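Local coordinates for protein urea carboxylase (Thermus thermophilus, PDB 3OEP) that is of unknown function but is a KipI-KipA homologue with cyclophilin-like domains, once wrongly taken for an allophanate hydrolase, at residues Val82-Glu87 / Ala102-His107; Gly86-Glu91 / His140-Val145; Arg326-Arg331 / Arg384-Ala389. One frame throughout, in Å; residues are numbered along the deposited sequence. Where two conformers were deposited one is given.

Interaction 1 (Val82-Glu87 / Ala102-His107); sequences VRYDGE and AVKALH
Tyr84 reaches across to helix 100-108 and meets two side chains there, Lys104 over a face of its ring and His107 at the far edge. Tyr84 OH and His107 ND1 are 2.7 Å apart and hydrogen-bonded, with either able to donate. His107 CG lies anti to its backbone N (chi1 -170°), which sends the imidazole out to the hydroxyl. Each partner lies in the other's ring plane, yet the planes stand at 79° and the rings meet obliquely, through this one polar contact. The other imidazole nitrogen, NE2, is bound by Thr157 OG1, and the two bonds together should fix the rotation of this buried ring.

Lys104 runs extended past the tyrosine in the opposite direction. Its CG sits 3.7 Å from Tyr84 CG, and CD and CE pass alongside Tyr84 CB, while CB hangs above the ring toward its rim. The lysine's aliphatic part therefore does the packing, and NZ goes on to salt bridges with Glu101 and Glu199.

Tyr84 centres an inverse gamma turn where strand 77-83 ends. Strand 194-199 lies beside it, with Phe197 touching Val82, Tyr84 and His107; strand 149-153 packs on His107 through Val150 and Val152, and helix 89-96 meets Val103.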
ATOM      1  N   VAL A  82     -26.167  -6.535 -11.292  1.00 13.17           N
ATOM      2  CA  VAL A  82     -25.531  -7.736 -10.741  0.50 12.74           C
ATOM      3  C   VAL A  82     -26.139  -9.005 -11.321  1.00 13.36           C
ATOM      4  O   VAL A  82     -27.365  -9.129 -11.401  1.00 14.47           O
ATOM      5  CB  VAL A  82     -25.705  -7.800  -9.208  0.50 13.22           C
ATOM      6  CG1 VAL A  82     -24.988  -9.032  -8.620  0.50  7.64           C
ATOM      7  CG2 VAL A  82     -25.202  -6.536  -8.575  0.50 14.09           C
ATOM      8  N   ARG A  83     -25.280  -9.944 -11.712  1.00 14.01           N
ATOM      9  CA  ARG A  83     -25.707 -11.288 -12.082  1.00 14.71           C
ATOM     10  C   ARG A  83     -25.524 -12.158 -10.838  1.00 15.05           C
ATOM     11  O   ARG A  83     -24.405 -12.295 -10.337  1.00 13.94           O
ATOM     12  CB  ARG A  83     -24.859 -11.825 -13.231  1.00 15.08           C
ATOM     13  CG  ARG A  83     -25.391 -13.117 -13.832  1.00 17.02           C
ATOM     14  CD  ARG A  83     -24.324 -13.908 -14.574  1.00 21.07           C
ATOM     15  NE  ARG A  83     -23.577 -13.099 -15.535  1.00 18.33           N
ATOM     16  CZ  ARG A  83     -22.260 -12.882 -15.520  1.00 19.69           C
ATOM     17  NH1 ARG A  83     -21.467 -13.409 -14.585  1.00 19.58           N
ATOM     18  NH2 ARG A  83     -21.722 -12.118 -16.464  1.00 18.04           N
ATOM     19  N   TYR A  84     -26.616 -12.731 -10.327  1.00 15.92           N
ATOM     20  CA  TYR A  84     -26.557 -13.497  -9.076  1.00 15.14           C
ATOM     21  C   TYR A  84     -26.211 -14.949  -9.366  1.00 16.72           C
ATOM     22  O   TYR A  84     -27.062 -15.840  -9.294  1.00 17.29           O
ATOM     23  CB  TYR A  84     -27.863 -13.359  -8.282  1.00 15.52           C
ATOM     24  CG  TYR A  84     -27.985 -12.009  -7.612  1.00 14.74           C
ATOM     25  CD1 TYR A  84     -27.289 -11.729  -6.439  1.00 15.25           C
ATOM     26  CD2 TYR A  84     -28.764 -11.001  -8.168  1.00 12.70           C
ATOM     27  CE1 TYR A  84     -27.379 -10.481  -5.827  1.00 13.96           C
ATOM     28  CE2 TYR A  84     -28.867  -9.750  -7.556  1.00 14.87           C
ATOM     29  CZ  TYR A  84     -28.173  -9.502  -6.385  1.00 14.63           C
ATOM     30  OH  TYR A  84     -28.260  -8.278  -5.777  1.00 14.55           O
ATOM     31  N   ASP A  85     -24.936 -15.153  -9.697  1.00 15.67           N
ATOM     32  CA  ASP A  85     -24.377 -16.445 -10.076  1.00 17.39           C
ATOM     33  C   ASP A  85     -23.266 -16.857  -9.111  1.00 16.65           C
ATOM     34  O   ASP A  85     -22.418 -17.696  -9.443  1.00 15.87           O
ATOM     35  CB  ASP A  85     -23.828 -16.374 -11.510  1.00 18.22           C
ATOM     36  CG  ASP A  85     -22.616 -15.434 -11.648  1.00 21.07           C
ATOM     37  OD1 ASP A  85     -22.311 -14.669 -10.703  1.00 18.32           O
ATOM     38  OD2 ASP A  85     -21.958 -15.464 -12.716  1.00 22.93           O
ATOM     39  N   GLY A  86     -23.274 -16.269  -7.913  1.00 14.47           N
ATOM     40  CA  GLY A  86     -22.200 -16.465  -6.959  1.00 15.11           C
ATOM     41  C   GLY A  86     -22.056 -17.908  -6.519  1.00 15.97           C
ATOM     42  O   GLY A  86     -23.052 -18.615  -6.324  1.00 16.51           O
ATOM     43  N   GLU A  87     -20.805 -18.335  -6.357  1.00 16.89           N
ATOM     44  CA  GLU A  87     -20.485 -19.718  -6.003  1.00 19.24           C
ATOM     45  C   GLU A  87     -21.071 -20.126  -4.646  1.00 19.27           C
ATOM     46  O   GLU A  87     -21.340 -21.299  -4.427  1.00 19.64           O
ATOM     47  CB  GLU A  87     -18.961 -19.913  -5.995  1.00 20.75           C
ATOM     48  CG  GLU A  87     -18.486 -21.356  -5.836  1.00 30.75           C
ATOM     49  CD  GLU A  87     -16.968 -21.485  -5.885  1.00 39.55           C
ATOM     50  OE1 GLU A  87     -16.331 -20.806  -6.717  1.00 47.52           O
ATOM     51  OE2 GLU A  87     -16.409 -22.266  -5.084  1.00 47.56           O
ATOM     52  N   ALA A 102     -35.194 -15.461  -2.578  1.00 17.29           N
ATOM     53  CA  ALA A 102     -35.310 -14.646  -1.372  1.00 16.54           C
ATOM     54  C   ALA A 102     -33.979 -13.976  -1.043  1.00 15.36           C
ATOM     55  O   ALA A 102     -33.959 -12.816  -0.652  1.00 14.53           O
ATOM     56  CB  ALA A 102     -35.793 -15.487  -0.192  1.00 17.09           C
ATOM     57  N   VAL A 103     -32.876 -14.711  -1.198  1.00 15.25           N
ATOM     58  CA  VAL A 103     -31.543 -14.129  -1.016  1.00 13.94           C
ATOM     59  C   VAL A 103     -31.309 -12.958  -1.975  1.00 12.64           C
ATOM     60  O   VAL A 103     -30.870 -11.880  -1.564  1.00 12.67           O
ATOM     61  CB  VAL A 103     -30.418 -15.166  -1.207  1.00 15.13           C
ATOM     62  CG1 VAL A 103     -29.051 -14.467  -1.257  1.00 15.33           C
ATOM     63  CG2 VAL A 103     -30.458 -16.189  -0.090  1.00 14.64           C
ATOM     64  N   LYS A 104     -31.595 -13.175  -3.253  1.00 13.28           N
ATOM     65  CA  LYS A 104     -31.434 -12.120  -4.252  1.00 14.35           C
ATOM     66  C   LYS A 104     -32.264 -10.887  -3.918  1.00 13.25           C
ATOM     67  O   LYS A 104     -31.781  -9.757  -4.007  1.00 14.01           O
ATOM     68  CB  LYS A 104     -31.845 -12.615  -5.631  1.00 14.31           C
ATOM     69  CG  LYS A 104     -30.998 -13.722  -6.210  1.00 17.36           C
ATOM     70  CD  LYS A 104     -31.515 -14.002  -7.621  1.00 24.21           C
ATOM     71  CE  LYS A 104     -31.184 -15.370  -8.134  1.00 29.08           C
ATOM     72  NZ  LYS A 104     -31.857 -15.525  -9.452  1.00 28.57           N
ATOM     73  N   ALA A 105     -33.514 -11.100  -3.538  1.00 13.91           N
ATOM     74  CA  ALA A 105     -34.407  -9.988  -3.217  1.00 14.96           C
ATOM     75  C   ALA A 105     -33.929  -9.210  -1.993  1.00 14.04           C
ATOM     76  O   ALA A 105     -33.920  -7.970  -2.002  1.00 13.73           O
ATOM     77  CB  ALA A 105     -35.834 -10.488  -3.020  1.00 15.27           C
ATOM     78  N   LEU A 106     -33.517  -9.928  -0.949  1.00 14.39           N
ATOM     79  CA  LEU A 106     -32.974  -9.291   0.254  1.00 13.19           C
ATOM     80  C   LEU A 106     -31.733  -8.470  -0.065  1.00 13.81           C
ATOM     81  O   LEU A 106     -31.576  -7.357   0.434  1.00 13.78           O
ATOM     82  CB  LEU A 106     -32.651 -10.330   1.339  1.00 13.65           C
ATOM     83  CG  LEU A 106     -33.851 -10.876   2.118  1.00 17.13           C
ATOM     84  CD1 LEU A 106     -33.480 -12.151   2.873  1.00 17.41           C
ATOM     85  CD2 LEU A 106     -34.416  -9.836   3.082  1.00 17.66           C
ATOM     86  N   HIS A 107     -30.853  -9.008  -0.902  1.00 12.43           N
ATOM     87  CA  HIS A 107     -29.638  -8.282  -1.254  1.00 10.61           C
ATOM     88  C   HIS A 107     -29.928  -6.959  -1.969  1.00 12.87           C
ATOM     89  O   HIS A 107     -29.247  -5.967  -1.732  1.00 12.09           O
ATOM     90  CB  HIS A 107     -28.679  -9.124  -2.094  1.00 11.40           C
ATOM     91  CG  HIS A 107     -27.336  -8.485  -2.250  1.00 10.20           C
ATOM     92  ND1 HIS A 107     -26.911  -7.904  -3.428  1.00 11.42           N
ATOM     93  CD2 HIS A 107     -26.354  -8.262  -1.345  1.00 14.21           C
ATOM     94  CE1 HIS A 107     -25.706  -7.388  -3.248  1.00 12.57           C
ATOM     95  NE2 HIS A 107     -25.350  -7.587  -1.991  1.00 13.58           N
TER

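Interaction 2 (Gly86-Glu91 / His140-Val145); sequences GEDLPE and HPRPRV
Glu87 and Asp88 occupy the two central positions of a type I turn from Gly86 to Leu89, and both point toward Arg142 across a wide backbone gap, the closest CA atoms, of Glu87 and Val145, being 10.2 Å apart. The arginine bridges it with a chain extended from CG to NE, which delivers the guanidinium to the two acids.

Asp88 meets it end-on. Arg142 NH1 bonds to Asp88 OD2 at 2.8 Å, and Arg142 NH2 to Asp88 OD1 at 2.9 Å with a nearly straight N-H···O angle of 172°. Both oxygens are approached on their syn sides, though the two planes are turned 35° from each other, so this fork is somewhat twisted. Glu87 comes in obliquely: its OE2 lies 3.1 Å from Arg142 NH2, near the guanidinium plane, but the donor sits well above the glutamate's own carboxylate plane. NH2 thus serves both acids.

Asp88 is further held by Lys138 NZ at OD1 and by the backbone N of Leu170 at OD2. With such donors around it, this buried carboxylate probably stays ionised.

What results is a salt-bridge network built on a bidentate arginine-aspartate pair. It ties the turn leading into helix 89-96 to the chain just before the corner at Pro143, within a domain of the cyclophilin-like carboxyltransferase C and D family.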
ATOM      1  N   GLY A  86     -23.274 -16.269  -7.913  1.00 14.47           N
ATOM      2  CA  GLY A  86     -22.200 -16.465  -6.959  1.00 15.11           C
ATOM      3  C   GLY A  86     -22.056 -17.908  -6.519  1.00 15.97           C
ATOM      4  O   GLY A  86     -23.052 -18.615  -6.324  1.00 16.51           O
ATOM      5  N   GLU A  87     -20.805 -18.335  -6.357  1.00 16.89           N
ATOM      6  CA  GLU A  87     -20.485 -19.718  -6.003  1.00 19.24           C
ATOM      7  C   GLU A  87     -21.071 -20.126  -4.646  1.00 19.27           C
ATOM      8  O   GLU A  87     -21.340 -21.299  -4.427  1.00 19.64           O
ATOM      9  CB  GLU A  87     -18.961 -19.913  -5.995  1.00 20.75           C
ATOM     10  CG  GLU A  87     -18.486 -21.356  -5.836  1.00 30.75           C
ATOM     11  CD  GLU A  87     -16.968 -21.485  -5.885  1.00 39.55           C
ATOM     12  OE1 GLU A  87     -16.331 -20.806  -6.717  1.00 47.52           O
ATOM     13  OE2 GLU A  87     -16.409 -22.266  -5.084  1.00 47.56           O
ATOM     14  N   ASP A  88     -21.272 -19.158  -3.751  1.00 18.36           N
ATOM     15  CA  ASP A  88     -21.787 -19.427  -2.402  1.00 18.02           C
ATOM     16  C   ASP A  88     -23.296 -19.209  -2.248  1.00 17.32           C
ATOM     17  O   ASP A  88     -23.842 -19.411  -1.159  1.00 17.28           O
ATOM     18  CB  ASP A  88     -21.059 -18.550  -1.382  1.00 18.14           C
ATOM     19  CG  ASP A  88     -19.572 -18.828  -1.327  1.00 21.05           C
ATOM     20  OD1 ASP A  88     -19.182 -20.020  -1.396  1.00 20.61           O
ATOM     21  OD2 ASP A  88     -18.788 -17.858  -1.208  1.00 16.55           O
ATOM     22  N   LEU A  89     -23.974 -18.812  -3.317  1.00 16.94           N
ATOM     23  CA  LEU A  89     -25.388 -18.457  -3.214  1.00 18.52           C
ATOM     24  C   LEU A  89     -26.233 -19.612  -2.651  1.00 19.72           C
ATOM     25  O   LEU A  89     -27.027 -19.400  -1.721  1.00 19.75           O
ATOM     26  CB  LEU A  89     -25.917 -17.930  -4.560  1.00 20.14           C
ATOM     27  CG  LEU A  89     -27.338 -17.379  -4.628  1.00 25.66           C
ATOM     28  CD1 LEU A  89     -27.535 -16.267  -3.633  1.00 26.79           C
ATOM     29  CD2 LEU A  89     -27.633 -16.882  -6.043  1.00 26.69           C
ATOM     30  N   PRO A  90     -26.049 -20.844  -3.170  1.00 19.41           N
ATOM     31  CA  PRO A  90     -26.825 -21.952  -2.595  1.00 20.42           C
ATOM     32  C   PRO A  90     -26.561 -22.205  -1.105  1.00 20.25           C
ATOM     33  O   PRO A  90     -27.505 -22.461  -0.355  1.00 20.37           O
ATOM     34  CB  PRO A  90     -26.394 -23.157  -3.439  1.00 21.39           C
ATOM     35  CG  PRO A  90     -25.958 -22.576  -4.728  1.00 22.18           C
ATOM     36  CD  PRO A  90     -25.315 -21.267  -4.378  1.00 19.69           C
ATOM     37  N   GLU A  91     -25.299 -22.128  -0.688  1.00 19.97           N
ATOM     38  CA  GLU A  91     -24.930 -22.336   0.716  1.00 21.86           C
ATOM     39  C   GLU A  91     -25.452 -21.221   1.622  1.00 20.26           C
ATOM     40  O   GLU A  91     -25.913 -21.480   2.738  1.00 19.65           O
ATOM     41  CB  GLU A  91     -23.412 -22.427   0.862  1.00 23.19           C
ATOM     42  CG  GLU A  91     -22.944 -22.756   2.270  1.00 29.40           C
ATOM     43  CD  GLU A  91     -21.448 -22.616   2.431  1.00 34.22           C
ATOM     44  OE1 GLU A  91     -20.706 -23.225   1.629  1.00 38.88           O
ATOM     45  OE2 GLU A  91     -21.017 -21.902   3.363  1.00 33.55           O
ATOM     46  N   HIS A 140     -12.237 -20.200   6.464  1.00 35.79           N
ATOM     47  CA  HIS A 140     -10.995 -20.071   5.719  1.00 35.51           C
ATOM     48  C   HIS A 140     -11.261 -19.319   4.422  1.00 34.33           C
ATOM     49  O   HIS A 140     -12.175 -19.674   3.679  1.00 34.89           O
ATOM     50  CB  HIS A 140     -10.417 -21.448   5.409  1.00 37.46           C
ATOM     51  CG  HIS A 140     -10.154 -22.278   6.627  1.00 41.37           C
ATOM     52  ND1 HIS A 140      -9.206 -21.937   7.568  1.00 45.74           N
ATOM     53  CD2 HIS A 140     -10.718 -23.430   7.061  1.00 45.60           C
ATOM     54  CE1 HIS A 140      -9.196 -22.845   8.527  1.00 46.67           C
ATOM     55  NE2 HIS A 140     -10.103 -23.762   8.243  1.00 47.73           N
ATOM     56  N   PRO A 141     -10.457 -18.282   4.139  1.00 32.58           N
ATOM     57  CA  PRO A 141     -10.674 -17.514   2.916  1.00 31.85           C
ATOM     58  C   PRO A 141     -10.252 -18.262   1.652  1.00 31.25           C
ATOM     59  O   PRO A 141      -9.400 -19.154   1.706  1.00 31.16           O
ATOM     60  CB  PRO A 141      -9.794 -16.281   3.119  1.00 30.99           C
ATOM     61  CG  PRO A 141      -8.678 -16.756   3.993  1.00 34.23           C
ATOM     62  CD  PRO A 141      -9.277 -17.809   4.889  1.00 33.66           C
ATOM     63  N   ARG A 142     -10.858 -17.894   0.529  1.00 29.37           N
ATOM     64  CA  ARG A 142     -10.394 -18.335  -0.779  1.00 29.01           C
ATOM     65  C   ARG A 142      -9.085 -17.630  -1.099  1.00 29.39           C
ATOM     66  O   ARG A 142      -8.938 -16.444  -0.815  1.00 27.17           O
ATOM     67  CB  ARG A 142     -11.403 -17.974  -1.865  1.00 28.00           C
ATOM     68  CG  ARG A 142     -12.682 -18.764  -1.822  1.00 28.53           C
ATOM     69  CD  ARG A 142     -13.503 -18.489  -3.061  1.00 27.66           C
ATOM     70  NE  ARG A 142     -14.605 -19.432  -3.198  1.00 28.78           N
ATOM     71  CZ  ARG A 142     -15.803 -19.298  -2.628  1.00 26.61           C
ATOM     72  NH1 ARG A 142     -16.083 -18.252  -1.855  1.00 21.25           N
ATOM     73  NH2 ARG A 142     -16.728 -20.224  -2.836  1.00 27.68           N
ATOM     74  N   PRO A 143      -8.120 -18.356  -1.691  1.00 30.64           N
ATOM     75  CA  PRO A 143      -6.898 -17.675  -2.125  1.00 31.33           C
ATOM     76  C   PRO A 143      -7.118 -16.659  -3.260  1.00 29.99           C
ATOM     77  O   PRO A 143      -6.371 -15.677  -3.350  1.00 29.96           O
ATOM     78  CB  PRO A 143      -5.983 -18.825  -2.576  1.00 31.87           C
ATOM     79  CG  PRO A 143      -6.867 -19.985  -2.793  1.00 33.31           C
ATOM     80  CD  PRO A 143      -8.054 -19.814  -1.897  1.00 32.36           C
ATOM     81  N   ARG A 144      -8.131 -16.874  -4.100  0.50 29.84           N
ATOM     82  CA  ARG A 144      -8.414 -15.953  -5.202  0.50 28.65           C
ATOM     83  C   ARG A 144      -9.909 -15.816  -5.498  0.50 26.47           C
ATOM     84  O   ARG A 144     -10.501 -16.667  -6.163  0.50 28.37           O
ATOM     85  CB  ARG A 144      -7.677 -16.399  -6.465  0.50 29.81           C
ATOM     86  CG  ARG A 144      -7.499 -15.298  -7.503  0.50 31.39           C
ATOM     87  CD  ARG A 144      -6.591 -15.762  -8.632  0.50 32.40           C
ATOM     88  NE  ARG A 144      -6.240 -14.685  -9.555  0.50 33.17           N
ATOM     89  CZ  ARG A 144      -5.292 -13.783  -9.322  0.50 33.39           C
ATOM     90  NH1 ARG A 144      -4.605 -13.814  -8.188  0.50 36.58           N
ATOM     91  NH2 ARG A 144      -5.037 -12.843 -10.221  0.50 32.92           N
ATOM     92  N   VAL A 145     -10.499 -14.727  -5.015  1.00 22.58           N
ATOM     93  CA  VAL A 145     -11.868 -14.362  -5.352  1.00 19.74           C
ATOM     94  C   VAL A 145     -11.755 -13.609  -6.682  1.00 19.00           C
ATOM     95  O   VAL A 145     -10.843 -12.803  -6.854  1.00 19.64           O
ATOM     96  CB  VAL A 145     -12.480 -13.454  -4.273  1.00 19.39           C
ATOM     97  CG1 VAL A 145     -13.838 -12.894  -4.724  1.00 17.62           C
ATOM     98  CG2 VAL A 145     -12.611 -14.220  -2.943  1.00 19.31           C
TER

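Interaction 3 (Arg326-Arg331 / Arg384-Ala389); sequences RGPGVR and RPLPEA
The carbonyl oxygen of Gly329 accepts a hydrogen bond from Arg484 NH1, steadying the piece of backbone against which Leu386 presses. Between the two loops themselves the contact is apolar and small, and one methyl group carries it. Leu386 CD2 lies 3.4 Å from Gly329 CA, with Gly329 N and the carbonyl carbon of Pro328 only slightly farther off. The methyl therefore rests on bare main chain at the Pro328-Gly329 junction, an approach made possible by the glycine's lack of a side chain.

Pro328 adds a looser apolar touch through CB, 4.1 Å from Leu386 CD2. Leu386 holds CG opposite its own backbone N (chi1 -177°), a setting that carries the branched end across toward the glycine. Gly329 has backbone angles (phi 101°, psi 164°) that by themselves call for glycine, since a CB would run into the carbonyl O of Pro328. Beyond the glycine, Gln482 holds the same loop at Val330 N and Arg331 O.

Loop 326-331 passes from strand 320-325 of one antiparallel sheet to strand 331-336 of another. Segment 384-389 leads into strand 390-396 of a seven-stranded sheet, so the contact joins the loop linking two sheets to the loop entering a third. Helix 477-480 packs beside it: Trp478 and Leu479 touch Leu386, Leu479 also meets Pro387, and the Trp478 ring takes a cation-pi contact from Arg384.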
ATOM      1  N   ARG A 326      25.589  -9.207  -1.467  1.00 24.09           N
ATOM      2  CA  ARG A 326      26.622  -9.202  -0.438  1.00 27.56           C
ATOM      3  C   ARG A 326      26.114  -8.686   0.889  1.00 30.30           C
ATOM      4  O   ARG A 326      25.379  -7.695   0.945  1.00 26.18           O
ATOM      5  CB  ARG A 326      27.813  -8.342  -0.861  1.00 29.63           C
ATOM      6  CG  ARG A 326      28.883  -8.214   0.230  1.00 33.59           C
ATOM      7  CD  ARG A 326      30.206  -7.754  -0.321  1.00 37.48           C
ATOM      8  NE  ARG A 326      30.686  -8.636  -1.382  1.00 40.04           N
ATOM      9  CZ  ARG A 326      31.712  -8.361  -2.182  1.00 39.46           C
ATOM     10  NH1 ARG A 326      32.394  -7.227  -2.042  1.00 40.74           N
ATOM     11  NH2 ARG A 326      32.061  -9.228  -3.127  1.00 40.81           N
ATOM     12  N   GLY A 327      26.540  -9.363   1.952  1.00 33.48           N
ATOM     13  CA  GLY A 327      26.382  -8.870   3.308  1.00 35.83           C
ATOM     14  C   GLY A 327      24.950  -8.876   3.777  1.00 36.95           C
ATOM     15  O   GLY A 327      24.085  -9.489   3.142  1.00 36.32           O
ATOM     16  N   PRO A 328      24.693  -8.194   4.906  1.00 38.65           N
ATOM     17  CA  PRO A 328      23.334  -8.037   5.363  1.00 37.82           C
ATOM     18  C   PRO A 328      22.608  -7.009   4.511  1.00 34.53           C
ATOM     19  O   PRO A 328      23.232  -6.162   3.850  1.00 35.57           O
ATOM     20  CB  PRO A 328      23.502  -7.534   6.799  1.00 39.52           C
ATOM     21  CG  PRO A 328      24.761  -6.768   6.771  1.00 41.00           C
ATOM     22  CD  PRO A 328      25.646  -7.465   5.765  1.00 40.67           C
ATOM     23  N   GLY A 329      21.291  -7.091   4.534  1.00 31.18           N
ATOM     24  CA  GLY A 329      20.467  -6.194   3.765  1.00 26.29           C
ATOM     25  C   GLY A 329      20.004  -6.888   2.512  1.00 22.80           C
ATOM     26  O   GLY A 329      20.525  -7.936   2.119  1.00 21.34           O
ATOM     27  N   VAL A 330      18.991  -6.303   1.898  1.00 18.79           N
ATOM     28  CA  VAL A 330      18.381  -6.885   0.725  1.00 18.74           C
ATOM     29  C   VAL A 330      17.961  -5.872  -0.317  1.00 15.67           C
ATOM     30  O   VAL A 330      17.619  -6.275  -1.413  1.00 17.57           O
ATOM     31  CB  VAL A 330      17.126  -7.705   1.086  1.00 20.96           C
ATOM     32  CG1 VAL A 330      17.498  -8.886   1.956  1.00 27.45           C
ATOM     33  CG2 VAL A 330      16.081  -6.827   1.761  1.00 22.24           C
ATOM     34  N   ARG A 331      18.003  -4.577   0.005  1.00 14.67           N
ATOM     35  CA  ARG A 331      17.349  -3.568  -0.829  1.00 13.41           C
ATOM     36  C   ARG A 331      18.303  -2.455  -1.241  1.00 13.49           C
ATOM     37  O   ARG A 331      18.866  -1.756  -0.403  1.00 13.45           O
ATOM     38  CB  ARG A 331      16.149  -2.993  -0.086  1.00 15.19           C
ATOM     39  CG  ARG A 331      15.174  -2.199  -0.935  1.00 16.51           C
ATOM     40  CD  ARG A 331      13.864  -1.972  -0.167  1.00 18.72           C
ATOM     41  NE  ARG A 331      13.333  -3.245   0.326  1.00 18.52           N
ATOM     42  CZ  ARG A 331      12.494  -4.048  -0.324  1.00 13.45           C
ATOM     43  NH1 ARG A 331      11.975  -3.708  -1.494  1.00 19.00           N
ATOM     44  NH2 ARG A 331      12.135  -5.195   0.236  1.00 16.71           N
ATOM     45  N   ARG A 384      24.868   4.904   7.206  1.00 31.23           N
ATOM     46  CA  ARG A 384      24.731   4.326   8.534  1.00 33.20           C
ATOM     47  C   ARG A 384      24.918   2.809   8.427  1.00 32.65           C
ATOM     48  O   ARG A 384      24.490   2.198   7.442  1.00 29.09           O
ATOM     49  CB  ARG A 384      23.361   4.669   9.134  1.00 33.97           C
ATOM     50  CG  ARG A 384      22.175   4.093   8.382  1.00 37.02           C
ATOM     51  CD  ARG A 384      20.835   4.641   8.883  1.00 41.88           C
ATOM     52  NE  ARG A 384      20.615   6.044   8.531  1.00 46.44           N
ATOM     53  CZ  ARG A 384      19.435   6.666   8.580  1.00 46.87           C
ATOM     54  NH1 ARG A 384      18.336   6.021   8.959  1.00 46.94           N
ATOM     55  NH2 ARG A 384      19.350   7.948   8.237  1.00 46.01           N
ATOM     56  N   PRO A 385      25.583   2.192   9.417  1.00 32.77           N
ATOM     57  CA  PRO A 385      25.721   0.744   9.325  1.00 31.68           C
ATOM     58  C   PRO A 385      24.387   0.030   9.543  1.00 27.80           C
ATOM     59  O   PRO A 385      23.522   0.526  10.270  1.00 28.85           O
ATOM     60  CB  PRO A 385      26.706   0.409  10.448  1.00 33.94           C
ATOM     61  CG  PRO A 385      26.604   1.535  11.404  1.00 34.66           C
ATOM     62  CD  PRO A 385      26.308   2.745  10.575  1.00 35.21           C
ATOM     63  N   LEU A 386      24.228  -1.112   8.887  1.00 26.73           N
ATOM     64  CA  LEU A 386      23.049  -1.943   9.056  1.00 25.05           C
ATOM     65  C   LEU A 386      23.404  -3.032  10.057  1.00 24.94           C
ATOM     66  O   LEU A 386      24.288  -3.841   9.787  1.00 24.07           O
ATOM     67  CB  LEU A 386      22.648  -2.565   7.721  1.00 23.19           C
ATOM     68  CG  LEU A 386      21.386  -3.425   7.716  1.00 24.92           C
ATOM     69  CD1 LEU A 386      20.153  -2.594   8.031  1.00 21.91           C
ATOM     70  CD2 LEU A 386      21.239  -4.119   6.374  1.00 24.89           C
ATOM     71  N   PRO A 387      22.729  -3.054  11.220  1.00 26.51           N
ATOM     72  CA  PRO A 387      23.076  -4.057  12.228  1.00 27.45           C
ATOM     73  C   PRO A 387      22.591  -5.456  11.852  1.00 26.21           C
ATOM     74  O   PRO A 387      21.667  -5.594  11.047  1.00 24.87           O
ATOM     75  CB  PRO A 387      22.368  -3.547  13.485  1.00 26.91           C
ATOM     76  CG  PRO A 387      21.201  -2.794  12.981  1.00 28.27           C
ATOM     77  CD  PRO A 387      21.597  -2.212  11.645  1.00 26.39           C
ATOM     78  N   GLU A 388      23.225  -6.476  12.432  1.00 25.88           N
ATOM     79  CA  GLU A 388      22.887  -7.875  12.148  1.00 25.90           C
ATOM     80  C   GLU A 388      21.548  -8.274  12.768  1.00 23.33           C
ATOM     81  O   GLU A 388      20.835  -9.113  12.220  1.00 23.80           O
ATOM     82  CB  GLU A 388      23.992  -8.811  12.649  1.00 28.41           C
ATOM     83  N   ALA A 389      21.228  -7.679  13.916  1.00 22.71           N
ATOM     84  CA  ALA A 389      19.920  -7.836  14.554  1.00 22.45           C
ATOM     85  C   ALA A 389      19.307  -6.453  14.749  1.00 20.71           C
ATOM     86  O   ALA A 389      20.028  -5.482  14.964  1.00 23.45           O
ATOM     87  CB  ALA A 389      20.065  -8.540  15.886  1.00 23.70           C
TER

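How the interactions relate
Interactions 1 and 2 are neighbours in the same carboxyltransferase C and D region, sharing Gly86 and Glu87, their centres 13 Å apart. They are joined through Leu89, whose CD1 packs against Val103 CG1, so strand 77-83 and helices 89-96 and 100-108 form one connected unit. Interaction 1 is largely buried and mixes aromatic, aliphatic and hydrogen-bonding contacts; interaction 2, partly buried, relies on charge to span a wider gap. Interaction 3 belongs to the A and B region, its centre 53 Å from that of interaction 1, on the opposite side of the chain's centre. It is also partly buried, but there two loops meet through a leucine methyl on glycine backbone, apolar throughout.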